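Local coordinates for protein alpha-tubulin N-acetyltransferase (Danio rerio, PDB 4H6U) that transfers an acetyl group from acetyl coenzyme A to alpha-tubulin, as a member of the GNAT acetyltransferase superfamily, at residues V147-P159 and P176-F188. The protein carries 1 engineered substitution. Residues are numbered along the deposited sequence; the frame is centred on the assembly and turned at random.
Sequences VEPAQMAYDRPSP and PQVNNFVVFAGFF. With ACO (acetyl coenzyme *a), chain C.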
loop_
_atom_site.group_PDB
_atom_site.type_symbol
_atom_site.label_atom_id
_atom_site.label_comp_id
_atom_site.label_asym_id
_atom_site.label_seq_id
_atom_site.Cartn_x
_atom_site.Cartn_y
_atom_site.Cartn_z
ATOM N N VAL A 147 4.642 -14.993 -13.342
ATOM C CA VAL A 147 3.634 -14.688 -14.356
ATOM C C VAL A 147 4.305 -14.109 -15.575
ATOM O O VAL A 147 5.402 -13.544 -15.494
ATOM C CB VAL A 147 2.601 -13.657 -13.858
ATOM C CG1 VAL A 147 1.934 -14.178 -12.596
ATOM C CG2 VAL A 147 3.268 -12.309 -13.616
ATOM N N GLU A 148 3.621 -14.213 -16.699
ATOM C CA GLU A 148 4.085 -13.553 -17.903
ATOM C C GLU A 148 3.272 -12.283 -18.058
ATOM O O GLU A 148 2.162 -12.143 -17.532
ATOM C CB GLU A 148 3.955 -14.454 -19.152
ATOM C CG GLU A 148 4.680 -15.798 -19.140
ATOM C CD GLU A 148 6.193 -15.697 -19.448
ATOM O OE1 GLU A 148 6.689 -14.573 -19.703
ATOM O OE2 GLU A 148 6.884 -16.749 -19.460
ATOM N N PRO A 149 3.843 -11.330 -18.766
ATOM C CA PRO A 149 3.208 -10.023 -18.900
ATOM C C PRO A 149 1.795 -10.111 -19.501
ATOM O O PRO A 149 0.906 -9.334 -19.120
ATOM C CB PRO A 149 4.168 -9.269 -19.838
ATOM C CG PRO A 149 5.519 -9.990 -19.676
ATOM C CD PRO A 149 5.186 -11.403 -19.375
ATOM N N ALA A 150 1.580 -11.058 -20.415
ATOM C CA ALA A 150 0.259 -11.203 -21.045
ATOM C C ALA A 150 -0.804 -11.796 -20.120
ATOM O O ALA A 150 -1.993 -11.628 -20.382
ATOM C CB ALA A 150 0.364 -12.019 -22.294
ATOM N N GLN A 151 -0.404 -12.395 -18.996
ATOM C CA GLN A 151 -1.392 -12.994 -18.077
ATOM C C GLN A 151 -1.850 -12.057 -17.001
ATOM O O GLN A 151 -2.683 -12.427 -16.176
ATOM C CB GLN A 151 -0.812 -14.225 -17.367
ATOM C CG GLN A 151 -0.364 -15.360 -18.274
ATOM C CD GLN A 151 0.421 -16.437 -17.512
ATOM O OE1 GLN A 151 1.290 -16.132 -16.688
ATOM N NE2 GLN A 151 0.057 -17.697 -17.734
ATOM N N MET A 152 -1.364 -10.825 -17.026
ATOM C CA MET A 152 -1.810 -9.847 -16.050
ATOM C C MET A 152 -2.650 -8.754 -16.686
ATOM O O MET A 152 -2.704 -8.628 -17.896
ATOM C CB MET A 152 -0.627 -9.233 -15.328
ATOM C CG MET A 152 0.217 -8.385 -16.167
ATOM S SD MET A 152 1.440 -7.573 -15.111
ATOM C CE MET A 152 2.032 -8.946 -14.198
ATOM N N ALA A 153 -3.341 -8.006 -15.839
ATOM C CA ALA A 153 -4.104 -6.836 -16.248
ATOM C C ALA A 153 -3.415 -5.534 -15.796
ATOM O O ALA A 153 -2.649 -5.520 -14.832
ATOM C CB ALA A 153 -5.502 -6.905 -15.652
ATOM N N TYR A 154 -3.657 -4.456 -16.531
ATOM C CA TYR A 154 -2.989 -3.204 -16.247
ATOM C C TYR A 154 -4.016 -2.110 -15.970
ATOM O O TYR A 154 -4.866 -1.791 -16.801
ATOM C CB TYR A 154 -2.071 -2.835 -17.413
ATOM C CG TYR A 154 -1.012 -3.891 -17.641
ATOM C CD1 TYR A 154 0.228 -3.817 -17.008
ATOM C CD2 TYR A 154 -1.270 -5.005 -18.447
ATOM C CE1 TYR A 154 1.204 -4.803 -17.216
ATOM C CE2 TYR A 154 -0.313 -5.992 -18.651
ATOM C CZ TYR A 154 0.920 -5.895 -18.018
ATOM O OH TYR A 154 1.860 -6.882 -18.239
ATOM N N ASP A 155 -3.957 -1.556 -14.766
ATOM C CA ASP A 155 -4.947 -0.582 -14.339
ATOM C C ASP A 155 -4.590 0.839 -14.831
ATOM O O ASP A 155 -3.640 1.455 -14.350
ATOM C CB ASP A 155 -4.990 -0.614 -12.836
ATOM C CG ASP A 155 -6.091 0.211 -12.258
ATOM O OD1 ASP A 155 -6.742 1.009 -12.955
ATOM O OD2 ASP A 155 -6.314 0.023 -11.060
ATOM N N ARG A 156 -5.368 1.375 -15.773
ATOM C CA ARG A 156 -5.171 2.749 -16.225
ATOM C C ARG A 156 -3.702 3.115 -16.497
ATOM O O ARG A 156 -3.178 4.094 -15.972
ATOM C CB ARG A 156 -5.793 3.748 -15.234
ATOM C CG ARG A 156 -7.302 3.544 -15.014
ATOM C CD ARG A 156 -7.876 4.569 -14.043
ATOM N NE ARG A 156 -7.384 4.399 -12.681
ATOM C CZ ARG A 156 -8.068 3.845 -11.680
ATOM N NH1 ARG A 156 -9.297 3.366 -11.876
ATOM N NH2 ARG A 156 -7.508 3.763 -10.471
ATOM N N PRO A 157 -3.041 2.363 -17.369
ATOM C CA PRO A 157 -1.600 2.576 -17.574
ATOM C C PRO A 157 -1.337 3.881 -18.314
ATOM O O PRO A 157 -2.058 4.212 -19.264
ATOM C CB PRO A 157 -1.177 1.369 -18.417
ATOM C CG PRO A 157 -2.440 0.929 -19.124
ATOM C CD PRO A 157 -3.539 1.190 -18.099
ATOM N N SER A 158 -0.307 4.607 -17.891
ATOM C CA SER A 158 0.070 5.854 -18.543
ATOM C C SER A 158 0.655 5.575 -19.947
ATOM O O SER A 158 1.019 4.442 -20.290
ATOM C CB SER A 158 1.097 6.591 -17.678
ATOM O OG SER A 158 2.335 5.880 -17.640
ATOM N N PRO A 159 0.706 6.607 -20.784
ATOM C CA PRO A 159 1.276 6.432 -22.133
ATOM C C PRO A 159 2.677 5.856 -22.113
ATOM O O PRO A 159 2.929 4.931 -22.871
ATOM C CB PRO A 159 1.261 7.842 -22.707
ATOM C CG PRO A 159 0.058 8.531 -21.961
ATOM C CD PRO A 159 0.104 7.935 -20.567
ATOM N N PRO A 176 -10.299 -4.875 -26.060
ATOM C CA PRO A 176 -11.021 -3.710 -25.539
ATOM C C PRO A 176 -11.857 -4.060 -24.345
ATOM O O PRO A 176 -12.484 -5.107 -24.312
ATOM C CB PRO A 176 -11.910 -3.284 -26.703
ATOM C CG PRO A 176 -11.252 -3.841 -27.911
ATOM C CD PRO A 176 -10.592 -5.118 -27.481
ATOM N N GLN A 177 -11.792 -3.197 -23.348
ATOM C CA GLN A 177 -12.551 -3.330 -22.118
ATOM C C GLN A 177 -13.329 -2.067 -21.865
ATOM O O GLN A 177 -13.105 -1.061 -22.520
ATOM C CB GLN A 177 -11.603 -3.566 -20.947
ATOM C CG GLN A 177 -10.747 -4.759 -21.117
ATOM C CD GLN A 177 -11.567 -6.018 -21.213
ATOM O OE1 GLN A 177 -12.568 -6.164 -20.511
ATOM N NE2 GLN A 177 -11.122 -6.962 -22.038
ATOM N N VAL A 178 -14.243 -2.102 -20.909
ATOM C CA VAL A 178 -14.957 -0.885 -20.529
ATOM C C VAL A 178 -14.709 -0.539 -19.068
ATOM O O VAL A 178 -15.257 0.418 -18.557
ATOM C CB VAL A 178 -16.476 -1.006 -20.758
ATOM C CG1 VAL A 178 -16.765 -1.142 -22.241
ATOM C CG2 VAL A 178 -17.052 -2.192 -19.936
ATOM N N ASN A 179 -13.839 -1.281 -18.410
ATOM C CA ASN A 179 -13.617 -1.080 -16.992
ATOM C C ASN A 179 -12.260 -0.469 -16.601
ATOM O O ASN A 179 -11.843 -0.631 -15.451
ATOM C CB ASN A 179 -13.758 -2.417 -16.283
ATOM C CG ASN A 179 -12.568 -3.296 -16.511
ATOM O OD1 ASN A 179 -11.721 -3.022 -17.377
ATOM N ND2 ASN A 179 -12.484 -4.370 -15.740
ATOM N N ASN A 180 -11.576 0.224 -17.520
ATOM C CA ASN A 180 -10.309 0.926 -17.189
ATOM C C ASN A 180 -9.055 0.073 -17.026
ATOM O O ASN A 180 -7.986 0.610 -16.729
ATOM C CB ASN A 180 -10.445 1.735 -15.900
ATOM C CG ASN A 180 -11.412 2.873 -16.027
ATOM O OD1 ASN A 180 -12.199 3.121 -15.115
ATOM N ND2 ASN A 180 -11.361 3.588 -17.146
ATOM N N PHE A 181 -9.197 -1.235 -17.154
ATOM C CA PHE A 181 -8.048 -2.126 -17.127
ATOM C C PHE A 181 -7.741 -2.500 -18.551
ATOM O O PHE A 181 -8.626 -2.533 -19.417
ATOM C CB PHE A 181 -8.305 -3.384 -16.278
ATOM C CG PHE A 181 -8.247 -3.141 -14.800
ATOM C CD1 PHE A 181 -9.292 -2.535 -14.148
ATOM C CD2 PHE A 181 -7.131 -3.500 -14.069
ATOM C CE1 PHE A 181 -9.237 -2.316 -12.763
ATOM C CE2 PHE A 181 -7.072 -3.273 -12.720
ATOM C CZ PHE A 181 -8.120 -2.694 -12.063
ATOM N N VAL A 182 -6.457 -2.720 -18.789
ATOM C CA VAL A 182 -5.984 -3.154 -20.072
ATOM C C VAL A 182 -5.458 -4.602 -19.973
ATOM O O VAL A 182 -4.752 -4.975 -19.026
ATOM C CB VAL A 182 -4.892 -2.226 -20.583
ATOM C CG1 VAL A 182 -4.274 -2.796 -21.853
ATOM C CG2 VAL A 182 -5.469 -0.862 -20.830
ATOM N N VAL A 183 -5.874 -5.411 -20.931
ATOM C CA VAL A 183 -5.425 -6.771 -21.052
ATOM C C VAL A 183 -5.160 -7.062 -22.516
ATOM O O VAL A 183 -5.794 -6.487 -23.404
ATOM C CB VAL A 183 -6.445 -7.791 -20.504
ATOM C CG1 VAL A 183 -6.730 -7.523 -19.057
ATOM C CG2 VAL A 183 -7.687 -7.759 -21.318
ATOM N N PHE A 184 -4.183 -7.926 -22.764
ATOM C CA PHE A 184 -3.798 -8.215 -24.132
ATOM C C PHE A 184 -4.247 -9.605 -24.583
ATOM O O PHE A 184 -4.648 -10.435 -23.773
ATOM C CB PHE A 184 -2.305 -8.031 -24.304
ATOM C CG PHE A 184 -1.830 -6.623 -24.044
ATOM C CD1 PHE A 184 -1.652 -5.724 -25.089
ATOM C CD2 PHE A 184 -1.597 -6.198 -22.735
ATOM C CE1 PHE A 184 -1.194 -4.410 -24.856
ATOM C CE2 PHE A 184 -1.118 -4.920 -22.467
ATOM C CZ PHE A 184 -0.909 -3.998 -23.548
ATOM N N ALA A 185 -4.154 -9.844 -25.884
ATOM C CA ALA A 185 -4.692 -11.057 -26.488
ATOM C C ALA A 185 -4.252 -12.321 -25.730
ATOM O O ALA A 185 -5.088 -13.171 -25.413
ATOM C CB ALA A 185 -4.297 -11.129 -27.952
ATOM N N GLY A 186 -2.960 -12.396 -25.391
ATOM C CA GLY A 186 -2.353 -13.553 -24.760
ATOM C C GLY A 186 -2.982 -13.951 -23.440
ATOM O O GLY A 186 -2.781 -15.062 -22.954
ATOM N N PHE A 187 -3.648 -12.989 -22.814
ATOM C CA PHE A 187 -4.336 -13.167 -21.548
ATOM C C PHE A 187 -5.357 -14.311 -21.634
ATOM O O PHE A 187 -5.602 -15.022 -20.655
ATOM C CB PHE A 187 -5.012 -11.841 -21.188
ATOM C CG PHE A 187 -5.721 -11.833 -19.879
ATOM C CD1 PHE A 187 -5.039 -11.420 -18.723
ATOM C CD2 PHE A 187 -7.041 -12.248 -19.783
ATOM C CE1 PHE A 187 -5.662 -11.393 -17.481
ATOM C CE2 PHE A 187 -7.716 -12.219 -18.547
ATOM C CZ PHE A 187 -7.017 -11.811 -17.375
ATOM N N PHE A 188 -5.930 -14.506 -22.824
ATOM C CA PHE A 188 -7.035 -15.456 -23.011
ATOM C C PHE A 188 -6.644 -16.842 -23.584
ATOM O O PHE A 188 -6.112 -16.962 -24.691
ATOM C CB PHE A 188 -8.139 -14.797 -23.845
ATOM C CG PHE A 188 -8.789 -13.599 -23.158
ATOM C CD1 PHE A 188 -9.812 -13.771 -22.225
ATOM C CD2 PHE A 188 -8.373 -12.304 -23.439
ATOM C CE1 PHE A 188 -10.403 -12.681 -21.588
ATOM C CE2 PHE A 188 -8.956 -11.216 -22.802
ATOM C CZ PHE A 188 -9.984 -11.412 -21.876
HETATM N N1A ACO C . 8.391 8.330 -23.723
HETATM C C2A ACO C . 8.046 7.115 -24.277
HETATM N N3A ACO C . 8.349 5.918 -23.821
HETATM C C4A ACO C . 9.152 5.904 -22.673
HETATM C C5A ACO C . 9.604 7.070 -22.021
HETATM C C6A ACO C . 9.176 8.312 -22.607
HETATM N N6A ACO C . 9.502 9.535 -22.117
HETATM N N7A ACO C . 10.389 6.679 -20.896
HETATM C C8A ACO C . 10.417 5.296 -20.910
HETATM N N9A ACO C . 9.668 4.820 -22.004
HETATM C C1B ACO C . 9.377 3.485 -22.472
HETATM C C2B ACO C . 9.803 3.253 -23.914
HETATM O O2B ACO C . 9.176 2.132 -24.471
HETATM C C3B ACO C . 11.321 2.884 -23.623
HETATM O O3B ACO C . 11.891 2.221 -24.590
HETATM P P3B ACO C . 12.839 3.276 -25.758
HETATM O O7A ACO C . 13.335 2.138 -26.596
HETATM O O8A ACO C . 11.695 4.092 -26.311
HETATM O O9A ACO C . 13.805 3.987 -24.865
HETATM C C4B ACO C . 11.198 2.038 -22.388
HETATM O O4B ACO C . 10.042 2.550 -21.655
HETATM C C5B ACO C . 12.501 2.129 -21.592
HETATM O O5B ACO C . 12.753 1.019 -20.816
HETATM P P1A ACO C . 13.232 1.279 -19.241
HETATM O O1A ACO C . 13.435 -0.092 -18.705
HETATM O O2A ACO C . 14.293 2.360 -19.187
HETATM O O3A ACO C . 11.860 1.877 -18.515
HETATM P P2A ACO C . 11.898 3.039 -17.465
HETATM O O4A ACO C . 12.754 2.766 -16.276
HETATM O O5A ACO C . 11.824 4.415 -18.027
HETATM O O6A ACO C . 10.277 2.799 -16.648
HETATM C CBP ACO C . 8.069 3.639 -16.695
HETATM C CCP ACO C . 9.121 2.784 -17.395
HETATM C CDP ACO C . 6.753 3.698 -17.485
HETATM C CEP ACO C . 7.819 3.105 -15.250
HETATM C CAP ACO C . 8.705 5.061 -16.576
HETATM O OAP ACO C . 8.997 5.678 -17.812
HETATM C C9P ACO C . 7.947 5.979 -15.572
HETATM O O9P ACO C . 8.103 5.780 -14.390
HETATM N N8P ACO C . 7.054 6.981 -15.760
HETATM C C7P ACO C . 6.531 7.565 -16.899
HETATM C C6P ACO C . 5.175 8.367 -16.573
HETATM C C5P ACO C . 4.166 7.735 -15.536
HETATM O O5P ACO C . 3.454 8.447 -14.808
HETATM N N4P ACO C . 4.066 6.307 -15.444
HETATM C C3P ACO C . 3.128 5.523 -14.529
HETATM C C2P ACO C . 2.556 4.126 -15.021
HETATM S S1P ACO C . 0.633 3.781 -15.109
HETATM C C ACO C . 0.280 2.662 -13.749
HETATM O O ACO C . 1.046 2.655 -12.859
HETATM C CH3 ACO C . -0.399 1.356 -14.091
HETATM O O HOH W 1 -2.666 -8.919 -20.478
#
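Tyr154 and Val182 form an antiparallel hydrogen-bonded pair, Tyr154 N giving to Val182 O (2.8 Å) and Val182 N to Tyr154 O (2.7 Å); Asp155 and Phe181 follow as a non-hydrogen-bonded pair, and Arg156 N continues the pairing to Asn180 O. Beyond the other end the chains separate enough for a water to step in: it donates to Ala150 O and Met152 O and accepts from Phe184 N, so three backbone groups are satisfied at one point.

On one face of the sheet the Phe181 ring lies over the next strand, its CE2 3.4 Å from Asp155 CB. The carboxylate of Asp155 stacks on a face of this ring, the planes 29° apart, and the ring's CD2 also meets Ala153 CB. With CG anti to the backbone N (chi1 -173°), Asp155 also sets OD1 over the guanidinium face of Arg156, 3.5 Å from NE, a salt bridge of charges alone. Replacing Phe181 by alanine would probably leave the Asp155 carboxylate freer to turn from Arg156 and open a gap beside Ala153 and Leu102. Farther along this same side, Phe187 CE1 approaches Gln151 O, with Val183 CG1 over a face of its ring.

On the opposite face, Val182 CG2 packs against Pro157 CG, while the Phe184 ring points its edge at Tyr154 CD2 (4.0 Å), the two side chains crossing at about a right angle. The Tyr154 hydroxyl is held by Pro149 O at 2.8 Å.

From within the strand, Asp155 O lies 3.3 Å from the acetyl CH3 of acetyl coenzyme A, and Ser158, N-cap of helix 159-168, brings OG to its N4P; as in GNAT enzymes, the cofactor lies by parallel strands 117-124 and 153-155. Strand 153-155 sits between 117-124 and strand 181-182, outermost in this chain's sheet; helix 133-145 packs on Tyr154 through Phe138, and Leu102 of strand 102-105 meets Phe181.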